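Local coordinates for putative uncharacterized protein smu.1604c (Streptococcus mutans, PDB 3L9F) that probably regulates transcription as a dimeric, DNA-binding winged-helix protein of the PadR family and can bind a metal ion, at residues E154-K159 and K196-E201; M132-G137 and E146-E151; K38-G43 and S64-G69. All coordinates share one frame; numbering follows the deposited sequence.

From the N terminus, contact 3 closes first: helix 37-44 meets 64-69 across 20 residues that include helix 52-62, a closure within the winged-helix part. Contact 2 follows in the C-terminal region, where 132-137 and 146-151 bring helix 129-135 onto the start of helix 142-172 over a connection of eight residues. Contact 1 closes last, joining 154-159 to 196-201 across 36 residues, so that helices 142-172 and 178-202 are tied together. The three closures run in series, none enclosing or crossing another. Contacts 1 and 2 share helix 142-172 and touch, Ile149 CG2 lying 3.7 Å from Leu198 CB; contact 3 touches neither, its centre about 24 Å and about 27 Å from theirs.

Contact 1 of 3, residues E154-K159 and K196-E201; sequences ERKEEK and KVLEEE
Lys156 and Leu198 meet in a marginal van der Waals approach, Lys156 NZ coming 4.4 Å from the Leu198 CD1 methyl. Lys156 leaves its helix toward the other and bends at chi2 (-68°), the last bond being nearly eclipsed (chi4 17°), and the ammonium group finds its polar partners outside the two segments: a salt bridge to Glu152, a hydrogen bond to Tyr186 of the second subunit and a weak one to Thr194. A buried charge is therefore held from beyond this contact.

Electrostatics supplies the second group. Glu157 and Glu199 reach across from flanking positions and bring like charges within 4.4 Å, OE2 to OE2; the salt bridge from Glu199 to Lys195 probably eases the repulsion. Within 196-201, Lys196 NZ pairs one turn on with Glu200 OE2 at 3.3 Å, a salt bridge whose hydrogen bond is weak.

The packing is loose: 63 Å² is buried, and the nearest CA atoms, of Lys156 and Lys196, are 9.9 Å apart. Leu198 also packs on Ile149 and Ile153 of the first helix and on Tyr186 of the second subunit. Two long helices running in opposite directions and meeting a second subunit fit the C-terminal helical dimerisation region of PadR-family regulators.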
# COMPACT_ATOMS: atom_id res chain seq x y z
N GLU A 154 17.02 6.00 -1.03
CA GLU A 154 16.85 7.07 -2.02
C GLU A 154 15.39 7.31 -2.36
O GLU A 154 14.96 8.45 -2.55
CB GLU A 154 17.67 6.78 -3.27
CG GLU A 154 19.16 6.76 -3.01
CD GLU A 154 19.96 6.25 -4.19
OE1 GLU A 154 19.35 5.97 -5.25
OE2 GLU A 154 21.20 6.12 -4.07
N ARG A 155 14.60 6.24 -2.45
CA ARG A 155 13.19 6.40 -2.74
C ARG A 155 12.50 7.16 -1.62
O ARG A 155 11.66 8.04 -1.88
CB ARG A 155 12.52 5.05 -3.00
CG ARG A 155 12.79 4.52 -4.40
CD ARG A 155 11.89 3.33 -4.75
NE ARG A 155 12.18 2.19 -3.89
CZ ARG A 155 13.04 1.22 -4.21
NH1 ARG A 155 13.68 1.25 -5.37
NH2 ARG A 155 13.25 0.22 -3.36
N LYS A 156 12.86 6.84 -0.38
CA LYS A 156 12.27 7.53 0.77
C LYS A 156 12.68 9.00 0.76
O LYS A 156 11.89 9.87 1.09
CB LYS A 156 12.67 6.88 2.09
CG LYS A 156 12.19 5.44 2.25
CD LYS A 156 10.67 5.38 2.36
CE LYS A 156 10.21 3.98 2.76
NZ LYS A 156 11.37 3.22 3.31
N GLU A 157 13.92 9.26 0.37
CA GLU A 157 14.38 10.65 0.33
C GLU A 157 13.61 11.46 -0.70
O GLU A 157 13.21 12.60 -0.43
CB GLU A 157 15.89 10.71 0.09
CG GLU A 157 16.69 10.50 1.37
CD GLU A 157 18.15 10.21 1.13
OE1 GLU A 157 18.51 9.81 0.00
OE2 GLU A 157 18.95 10.37 2.08
N GLU A 158 13.37 10.86 -1.86
CA GLU A 158 12.59 11.50 -2.92
C GLU A 158 11.17 11.82 -2.44
O GLU A 158 10.64 12.90 -2.72
CB GLU A 158 12.52 10.61 -4.15
CG GLU A 158 12.59 11.37 -5.48
CD GLU A 158 11.55 12.47 -5.60
OE1 GLU A 158 11.86 13.63 -5.23
OE2 GLU A 158 10.44 12.19 -6.09
N LYS A 159 10.55 10.87 -1.74
CA LYS A 159 9.18 11.09 -1.25
C LYS A 159 9.12 12.14 -0.15
O LYS A 159 8.20 12.95 -0.11
CB LYS A 159 8.55 9.78 -0.78
CG LYS A 159 8.32 8.79 -1.92
CD LYS A 159 7.87 7.43 -1.40
CE LYS A 159 7.69 6.44 -2.53
NZ LYS A 159 7.18 5.14 -2.03
N LYS A 196 15.21 5.78 8.52
CA LYS A 196 16.13 5.67 9.66
C LYS A 196 16.52 4.23 9.97
O LYS A 196 17.69 3.94 10.24
CB LYS A 196 15.51 6.34 10.88
CG LYS A 196 16.42 6.36 12.09
CD LYS A 196 16.24 7.64 12.89
CE LYS A 196 17.28 7.74 14.00
NZ LYS A 196 18.67 7.46 13.50
N VAL A 197 15.55 3.33 9.94
CA VAL A 197 15.83 1.91 10.18
C VAL A 197 16.86 1.40 9.18
O VAL A 197 17.80 0.69 9.55
CB VAL A 197 14.55 1.06 10.09
CG1 VAL A 197 14.91 -0.41 9.94
CG2 VAL A 197 13.67 1.29 11.31
N LEU A 198 16.69 1.76 7.92
CA LEU A 198 17.61 1.32 6.89
C LEU A 198 18.99 1.95 7.06
O LEU A 198 20.01 1.29 6.90
CB LEU A 198 17.03 1.62 5.51
CG LEU A 198 15.72 0.89 5.22
CD1 LEU A 198 15.25 1.23 3.82
CD2 LEU A 198 15.90 -0.62 5.38
N GLU A 199 19.02 3.24 7.39
CA GLU A 199 20.28 3.92 7.65
C GLU A 199 21.02 3.25 8.80
O GLU A 199 22.23 3.00 8.72
CB GLU A 199 20.05 5.40 7.94
CG GLU A 199 19.60 6.16 6.71
CD GLU A 199 19.29 7.62 6.99
OE1 GLU A 199 19.03 7.96 8.17
OE2 GLU A 199 19.29 8.41 6.02
N GLU A 200 20.29 2.94 9.87
CA GLU A 200 20.88 2.27 11.03
C GLU A 200 21.41 0.89 10.65
O GLU A 200 22.44 0.45 11.17
CB GLU A 200 19.87 2.18 12.18
CG GLU A 200 19.55 3.52 12.82
CD GLU A 200 18.36 3.44 13.76
OE1 GLU A 200 17.58 2.47 13.67
OE2 GLU A 200 18.19 4.37 14.58
N GLU A 201 20.72 0.22 9.73
CA GLU A 201 21.20 -1.07 9.24
C GLU A 201 22.52 -0.92 8.49
O GLU A 201 23.46 -1.69 8.71
CB GLU A 201 20.17 -1.73 8.32
CG GLU A 201 20.65 -3.03 7.70
CD GLU A 201 21.01 -4.07 8.74
OE1 GLU A 201 20.40 -4.06 9.83
OE2 GLU A 201 21.91 -4.90 8.46

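Contact 2 of 3, residues M132-G137 and E146-E151; sequences MRLFFG and EQLIRE
Leu148 meets Leu134 and Arg133 with a single methyl group, CD1. Leu148 CD1 lies 4.1 Å from Leu134 CD1 and also 4.1 Å from Arg133 CB, a reach made possible by a chi1 of -73°, which sets CG anti to the carbonyl carbon, and by an extended second torsion. The two leucines slide past each other in opposite directions and meet through their CD1 methyls. Leu134 has an unusual first torsion (chi1 -92°), and its other methyl, Leu134 CD2, turns toward Ile149, stopping 4.7 Å from Ile149 CG1. With 136 Å² buried and 8.6 Å between the CA atoms of Leu134 and Leu148, the packing is modest; it is apolar, since only carbon atoms come within 4.5 Å across the segments.

Together the segments form a helical hairpin: the short helix 129-135 ends, Phe136 being the first residue to leave helical angles, and the chain returns in roughly the opposite direction along helix 142-172. This belongs to the C-terminal region related to the virulence activator alpha family, and the long helix is predicted to form a coiled coil from 146 onward.

Arg133 gives the contact its CB, and the chain then kinks at chi2 (-49°). Its guanidinium is engaged by other partners, in a salt bridge from NE to Asp129, a hydrogen bond from NH2 to Ser119 O of the second subunit, and a cation-pi contact with Tyr116 of that subunit. The carbonyl oxygen of Leu134 likewise accepts a hydrogen bond from Thr179 of the second subunit, while the Leu134 side chain packs on Thr183 there and Leu148 on Val121.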
# COMPACT_ATOMS: atom_id res chain seq x y z
N MET A 132 9.36 -7.44 0.60
CA MET A 132 9.22 -8.80 0.10
C MET A 132 10.58 -9.37 -0.29
O MET A 132 10.90 -10.51 0.06
CB MET A 132 8.25 -8.83 -1.09
CG MET A 132 7.90 -10.21 -1.61
SD MET A 132 9.08 -10.84 -2.84
CE MET A 132 8.13 -12.22 -3.51
N ARG A 133 11.39 -8.57 -0.98
CA ARG A 133 12.70 -9.05 -1.45
C ARG A 133 13.56 -9.44 -0.27
O ARG A 133 14.25 -10.46 -0.30
CB ARG A 133 13.42 -7.97 -2.27
CG ARG A 133 12.63 -7.41 -3.44
CD ARG A 133 12.01 -8.51 -4.30
NE ARG A 133 11.35 -7.93 -5.47
CZ ARG A 133 11.96 -7.71 -6.63
NH1 ARG A 133 11.29 -7.17 -7.63
NH2 ARG A 133 13.24 -8.03 -6.79
N LEU A 134 13.55 -8.61 0.77
CA LEU A 134 14.32 -8.94 1.96
C LEU A 134 13.73 -10.16 2.70
O LEU A 134 14.48 -11.01 3.18
CB LEU A 134 14.42 -7.73 2.89
CG LEU A 134 15.66 -6.86 2.69
CD1 LEU A 134 15.74 -6.34 1.25
CD2 LEU A 134 15.67 -5.71 3.68
N PHE A 135 12.41 -10.25 2.78
CA PHE A 135 11.80 -11.38 3.48
C PHE A 135 12.18 -12.69 2.83
O PHE A 135 12.46 -13.68 3.52
CB PHE A 135 10.27 -11.27 3.56
CG PHE A 135 9.67 -12.25 4.52
CD1 PHE A 135 9.52 -11.92 5.86
CD2 PHE A 135 9.28 -13.52 4.10
CE1 PHE A 135 8.98 -12.82 6.76
CE2 PHE A 135 8.75 -14.43 5.00
CZ PHE A 135 8.59 -14.07 6.33
N PHE A 136 12.20 -12.70 1.51
CA PHE A 136 12.53 -13.89 0.74
C PHE A 136 13.95 -13.79 0.20
O PHE A 136 14.29 -14.39 -0.81
CB PHE A 136 11.50 -14.07 -0.39
CG PHE A 136 10.11 -14.36 0.10
CD1 PHE A 136 9.81 -15.58 0.67
CD2 PHE A 136 9.11 -13.42 -0.01
CE1 PHE A 136 8.54 -15.86 1.13
CE2 PHE A 136 7.82 -13.69 0.44
CZ PHE A 136 7.55 -14.92 1.01
N GLY A 137 14.79 -13.04 0.91
CA GLY A 137 16.11 -12.72 0.41
C GLY A 137 17.22 -13.56 1.02
O GLY A 137 18.27 -13.02 1.40
N GLU A 146 22.97 -4.68 0.12
CA GLU A 146 23.37 -3.31 0.38
C GLU A 146 22.76 -2.37 -0.65
O GLU A 146 22.28 -1.28 -0.31
CB GLU A 146 24.89 -3.20 0.36
CG GLU A 146 25.43 -1.81 0.68
CD GLU A 146 26.94 -1.80 0.80
OE1 GLU A 146 27.53 -2.88 1.03
OE2 GLU A 146 27.54 -0.71 0.65
N GLN A 147 22.75 -2.80 -1.90
CA GLN A 147 22.22 -1.99 -2.99
C GLN A 147 20.72 -1.80 -2.85
O GLN A 147 20.21 -0.70 -3.06
CB GLN A 147 22.54 -2.62 -4.35
CG GLN A 147 22.13 -1.76 -5.54
N LEU A 148 20.01 -2.87 -2.49
CA LEU A 148 18.56 -2.77 -2.33
C LEU A 148 18.25 -1.75 -1.25
O LEU A 148 17.36 -0.91 -1.40
CB LEU A 148 17.95 -4.12 -1.96
CG LEU A 148 17.87 -5.19 -3.06
CD1 LEU A 148 17.25 -6.47 -2.51
CD2 LEU A 148 17.09 -4.67 -4.25
N ILE A 149 18.99 -1.82 -0.15
CA ILE A 149 18.77 -0.89 0.94
C ILE A 149 19.06 0.56 0.53
O ILE A 149 18.26 1.45 0.82
CB ILE A 149 19.56 -1.26 2.20
CG1 ILE A 149 19.15 -2.66 2.66
CG2 ILE A 149 19.30 -0.24 3.30
CD1 ILE A 149 19.98 -3.22 3.80
N ARG A 150 20.17 0.80 -0.16
CA ARG A 150 20.49 2.16 -0.62
C ARG A 150 19.45 2.71 -1.58
O ARG A 150 19.08 3.89 -1.51
CB ARG A 150 21.87 2.21 -1.29
CG ARG A 150 23.01 2.09 -0.31
CD ARG A 150 24.36 2.11 -1.02
NE ARG A 150 25.43 1.73 -0.11
CZ ARG A 150 25.87 2.49 0.88
NH1 ARG A 150 25.32 3.68 1.10
NH2 ARG A 150 26.85 2.06 1.67
N GLU A 151 18.97 1.87 -2.49
CA GLU A 151 17.98 2.31 -3.46
C GLU A 151 16.66 2.66 -2.79
O GLU A 151 15.99 3.61 -3.18
CB GLU A 151 17.83 1.28 -4.58
CG GLU A 151 19.13 1.10 -5.35
CD GLU A 151 18.98 0.27 -6.61
OE1 GLU A 151 17.84 -0.16 -6.91
OE2 GLU A 151 19.99 0.05 -7.30

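Contact 3 of 3, residues K38-G43 and S64-G69; sequences KDIILG and SYFYDG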
# COMPACT_ATOMS: atom_id res chain seq x y z
N LYS A 38 -11.69 5.75 -7.98
CA LYS A 38 -12.84 6.59 -8.26
C LYS A 38 -13.10 7.60 -7.14
O LYS A 38 -13.51 8.73 -7.39
CB LYS A 38 -14.10 5.75 -8.51
CG LYS A 38 -14.52 4.90 -7.31
CD LYS A 38 -16.00 5.05 -7.00
CE LYS A 38 -16.86 4.41 -8.07
NZ LYS A 38 -18.24 4.13 -7.57
N ASP A 39 -12.86 7.18 -5.90
CA ASP A 39 -13.18 8.03 -4.76
C ASP A 39 -12.15 9.15 -4.62
O ASP A 39 -12.50 10.29 -4.30
CB ASP A 39 -13.25 7.21 -3.47
CG ASP A 39 -14.19 6.02 -3.59
OD1 ASP A 39 -15.39 6.25 -3.85
OD2 ASP A 39 -13.72 4.87 -3.45
N ILE A 40 -10.89 8.83 -4.83
CA ILE A 40 -9.89 9.88 -4.71
C ILE A 40 -10.00 10.87 -5.88
O ILE A 40 -9.75 12.07 -5.71
CB ILE A 40 -8.47 9.31 -4.59
CG1 ILE A 40 -7.49 10.44 -4.29
CG2 ILE A 40 -8.10 8.56 -5.84
CD1 ILE A 40 -6.19 9.96 -3.69
N ILE A 41 -10.42 10.38 -7.04
CA ILE A 41 -10.60 11.28 -8.18
C ILE A 41 -11.77 12.23 -7.94
O ILE A 41 -11.68 13.42 -8.22
CB ILE A 41 -10.74 10.52 -9.52
CG1 ILE A 41 -9.38 9.94 -9.92
CG2 ILE A 41 -11.25 11.46 -10.62
CD1 ILE A 41 -9.46 8.84 -10.94
N LEU A 42 -12.88 11.71 -7.40
CA LEU A 42 -13.99 12.59 -7.06
C LEU A 42 -13.55 13.62 -6.03
O LEU A 42 -13.96 14.78 -6.09
CB LEU A 42 -15.17 11.80 -6.51
CG LEU A 42 -15.95 11.07 -7.60
CD1 LEU A 42 -17.06 10.24 -6.95
CD2 LEU A 42 -16.51 12.09 -8.58
N GLY A 43 -12.72 13.18 -5.09
CA GLY A 43 -12.13 14.10 -4.12
C GLY A 43 -11.35 15.22 -4.79
O GLY A 43 -11.51 16.40 -4.46
N SER A 64 0.42 11.28 -3.52
CA SER A 64 1.03 9.96 -3.49
C SER A 64 1.47 9.47 -2.10
O SER A 64 1.79 8.29 -1.94
CB SER A 64 2.21 9.90 -4.47
OG SER A 64 3.24 10.77 -4.06
N TYR A 65 1.53 10.36 -1.11
CA TYR A 65 1.93 9.91 0.23
C TYR A 65 0.81 9.14 0.92
O TYR A 65 1.04 8.49 1.94
CB TYR A 65 2.43 11.06 1.12
CG TYR A 65 1.39 12.07 1.51
CD1 TYR A 65 0.98 13.05 0.61
CD2 TYR A 65 0.81 12.07 2.78
CE1 TYR A 65 0.05 14.00 0.95
CE2 TYR A 65 -0.14 13.01 3.14
CZ TYR A 65 -0.52 13.98 2.21
OH TYR A 65 -1.46 14.94 2.52
N PHE A 66 -0.41 9.21 0.38
CA PHE A 66 -1.49 8.38 0.90
C PHE A 66 -2.25 7.61 -0.16
O PHE A 66 -3.11 6.80 0.14
CB PHE A 66 -2.44 9.17 1.81
CG PHE A 66 -3.27 10.21 1.10
CD1 PHE A 66 -4.49 9.87 0.54
CD2 PHE A 66 -2.85 11.53 1.06
CE1 PHE A 66 -5.27 10.83 -0.09
CE2 PHE A 66 -3.64 12.51 0.42
CZ PHE A 66 -4.84 12.15 -0.15
N TYR A 67 -1.90 7.83 -1.42
CA TYR A 67 -2.49 7.01 -2.47
C TYR A 67 -1.50 6.81 -3.59
O TYR A 67 -1.22 7.72 -4.36
CB TYR A 67 -3.79 7.61 -3.00
CG TYR A 67 -4.52 6.67 -3.94
CD1 TYR A 67 -4.04 6.42 -5.22
CD2 TYR A 67 -5.67 6.00 -3.52
CE1 TYR A 67 -4.70 5.54 -6.07
CE2 TYR A 67 -6.33 5.12 -4.36
CZ TYR A 67 -5.85 4.90 -5.63
OH TYR A 67 -6.51 4.03 -6.46
N ASP A 68 -0.94 5.61 -3.64
CA ASP A 68 0.04 5.27 -4.64
C ASP A 68 -0.29 3.88 -5.13
O ASP A 68 0.04 2.89 -4.46
CB ASP A 68 1.45 5.33 -4.06
CG ASP A 68 2.51 5.52 -5.14
OD1 ASP A 68 2.22 5.21 -6.31
OD2 ASP A 68 3.63 5.98 -4.82
N GLY A 69 -0.97 3.81 -6.27
CA GLY A 69 -1.44 2.54 -6.80
C GLY A 69 -0.67 2.09 -8.02
O GLY A 69 0.51 2.39 -8.16
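Ile40 touches Tyr67 and Phe66 with its two methyl groups, and its course can be followed outward from CB. CB itself points from helix 37-44 toward 64-69; the closest CA atoms of the two segments are those of Ile40 and Tyr67, 8.2 Å apart. At CB the chain forks. The short branch, Ile40 CG2, settles over one face of the Tyr67 ring: it lies 4.2 Å from the ring centroid and only 11° off the ring normal, a CH-pi contact by the usual geometric test. The nearest ring atom to Ile40 CG2 is Tyr67 CE2, at 4.1 Å.

The long branch leaves in another direction. With chi1 at -173°, Ile40 CG1 is opposite the backbone nitrogen and acts as a spacer, 4.8 Å from Tyr67 CB. An extended chi2 (160°) then sends Ile40 CD1 forward to the root of the tyrosine, where it lies 3.4 Å from Tyr67 CB, a tight approach, and 3.7 Å from Tyr67 CG. Ile40 CD1 also lies 3.8 Å from Phe66 CE1, meeting that ring on an oblique line. One methyl thus sits between two successive residues, the other over the ring.

Both segments fall in the PadR-like, winged-helix part of the chain: the first helix packs against the connection between helices 52-62 and 74-83. Tyr67 and Asp68 also pair as antiparallel strand with the second subunit, and the ring of Phe66 meets Phe135 of that subunit. Asp68, next after Tyr67, is a magnesium-binding residue, though no metal is bound to this chain.

Chemically the contact consists of hydrocarbon and ring surface alone, which implies that on this side Tyr67 is held by shape and burial, while its backbone pairs with the second subunit.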